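Side-chain contact in beta-alanyl-CoA:ammonia lyase 2 (Clostridium propionicum, PDB 4MTU), which binds zinc and, as a hot dog fold protein, probably acts as a lyase on beta-alanyl-CoA, releasing ammonia: residues A[2-7]-A[41-46]. Numbering follows the deposited sequence.
Sequences VGKKVV and MVYVDG. With ZN (zinc ion), chain B.
Near the start of strand 4-11 the backbone passes the C-terminal end of helix 27-45, where K4 and V6 meet Y43; both of these alternate side chains set off toward the helix. The chain turns a corner at G3, which has phi 78°. At the helix end, D45 N donates to M41 O at 3.0 Å and G46 N to V42 O at 2.9 Å; G46 then leaves helical geometry with positive phi.

No direct hydrogen bond joins the segments; the contact rests on the CE2 side of the Y43 ring. V6 CG2 reaches the ring edge, near its plane, 4.1 Å from Y43 CE2. With CG of K4 between its backbone N and carbonyl carbon (chi1 75°), the extended chain beyond it brings K4 CE obliquely to the ring, 3.9 Å from Y43 CE2.

This belongs to the hot dog fold: the antiparallel sheet wraps the central helix 27-45, and strand 4-11, outermost within this chain, lies against its C-terminal part. Water 1 accepts from K4 NZ at 3.0 Å and donates to Y43 OH at 2.8 Å, bridging the polar ends. K4 NZ also forms a salt bridge with E134, and Y43 OH hydrogen-bonds E39.

Off the C-terminal end of the helix, D45 chelates zinc through OD1 and OD2, with H142 and three waters completing the site; one of these, water 2, donates to V44 O at 2.8 Å.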
# COMPACT_ATOMS: atom_id res chain seq x y z
N VAL A 2 -27.18 -20.15 -7.91
CA VAL A 2 -26.46 -21.34 -8.27
C VAL A 2 -25.28 -21.47 -7.30
O VAL A 2 -24.43 -20.58 -7.23
CB VAL A 2 -25.90 -21.25 -9.69
CG1 VAL A 2 -25.11 -22.47 -10.01
CG2 VAL A 2 -27.07 -21.08 -10.64
N GLY A 3 -25.21 -22.54 -6.56
CA GLY A 3 -24.14 -22.68 -5.58
C GLY A 3 -24.42 -21.87 -4.35
O GLY A 3 -25.53 -21.34 -4.10
N LYS A 4 -23.46 -21.72 -3.49
CA LYS A 4 -23.57 -21.04 -2.20
C LYS A 4 -23.24 -19.57 -2.40
O LYS A 4 -22.51 -19.18 -3.29
CB LYS A 4 -22.58 -21.66 -1.18
CG LYS A 4 -21.10 -21.35 -1.29
CD LYS A 4 -20.20 -22.13 -0.35
CE LYS A 4 -18.71 -21.90 -0.50
NZ LYS A 4 -17.83 -22.83 0.33
N LYS A 5 -23.72 -18.75 -1.47
CA LYS A 5 -23.33 -17.36 -1.34
C LYS A 5 -21.92 -17.31 -0.78
O LYS A 5 -21.63 -17.98 0.20
CB LYS A 5 -24.36 -16.65 -0.48
CG LYS A 5 -24.20 -15.16 -0.31
CD LYS A 5 -25.38 -14.55 0.50
CE LYS A 5 -26.74 -14.67 -0.15
NZ LYS A 5 -27.89 -13.89 0.47
N VAL A 6 -21.05 -16.49 -1.34
CA VAL A 6 -19.72 -16.23 -0.82
C VAL A 6 -19.80 -14.92 -0.02
O VAL A 6 -20.39 -13.94 -0.43
CB VAL A 6 -18.72 -16.11 -1.94
CG1 VAL A 6 -17.41 -15.50 -1.49
CG2 VAL A 6 -18.48 -17.52 -2.53
N VAL A 7 -19.18 -14.96 1.16
CA VAL A 7 -19.17 -13.83 2.09
C VAL A 7 -17.73 -13.48 2.45
O VAL A 7 -17.03 -14.29 3.04
CB VAL A 7 -19.95 -14.15 3.35
CG1 VAL A 7 -19.87 -13.04 4.40
CG2 VAL A 7 -21.41 -14.46 3.04
N MET A 41 -16.09 -17.83 -9.32
CA MET A 41 -15.66 -18.41 -10.58
C MET A 41 -14.73 -19.60 -10.34
O MET A 41 -14.80 -20.62 -11.08
CB MET A 41 -15.02 -17.34 -11.46
CG MET A 41 -15.99 -16.28 -11.93
SD MET A 41 -17.42 -16.91 -12.85
CE MET A 41 -18.68 -16.98 -11.59
N VAL A 42 -13.87 -19.51 -9.36
CA VAL A 42 -13.05 -20.65 -8.98
C VAL A 42 -13.94 -21.85 -8.67
O VAL A 42 -13.70 -22.98 -9.10
CB VAL A 42 -12.13 -20.29 -7.78
CG1 VAL A 42 -11.42 -21.56 -7.26
CG2 VAL A 42 -11.13 -19.21 -8.19
N TYR A 43 -14.98 -21.60 -7.88
CA TYR A 43 -15.86 -22.69 -7.48
C TYR A 43 -16.73 -23.27 -8.60
O TYR A 43 -16.97 -24.46 -8.65
CB TYR A 43 -16.76 -22.25 -6.31
CG TYR A 43 -16.02 -21.91 -5.05
CD1 TYR A 43 -14.76 -22.40 -4.74
CD2 TYR A 43 -16.60 -21.06 -4.10
CE1 TYR A 43 -14.09 -22.07 -3.59
CE2 TYR A 43 -15.93 -20.74 -2.96
CZ TYR A 43 -14.68 -21.23 -2.68
OH TYR A 43 -14.00 -20.88 -1.54
N VAL A 44 -17.20 -22.41 -9.50
CA VAL A 44 -18.13 -22.89 -10.54
C VAL A 44 -17.40 -23.55 -11.70
O VAL A 44 -17.96 -24.46 -12.34
CB VAL A 44 -19.09 -21.76 -11.02
CG1 VAL A 44 -18.43 -20.82 -11.96
CG2 VAL A 44 -20.34 -22.42 -11.59
N ASP A 45 -16.18 -23.11 -12.02
CA ASP A 45 -15.50 -23.62 -13.23
C ASP A 45 -13.98 -23.62 -13.12
O ASP A 45 -13.32 -23.87 -14.15
CB ASP A 45 -16.01 -22.99 -14.49
CG ASP A 45 -17.12 -23.74 -15.20
OD1 ASP A 45 -18.14 -23.16 -15.59
OD2 ASP A 45 -17.00 -25.00 -15.34
N GLY A 46 -13.40 -23.43 -11.95
CA GLY A 46 -12.00 -23.72 -11.78
C GLY A 46 -11.02 -22.78 -12.46
O GLY A 46 -9.89 -23.19 -12.77
ZN ZN B . -18.94 -25.25 -16.21
O HOH W 1 -14.81 -22.76 0.40
O HOH W 2 -19.80 -25.34 -14.23
O HOH W 3 -19.23 -27.33 -16.16
O HOH W 4 -18.00 -25.55 -18.07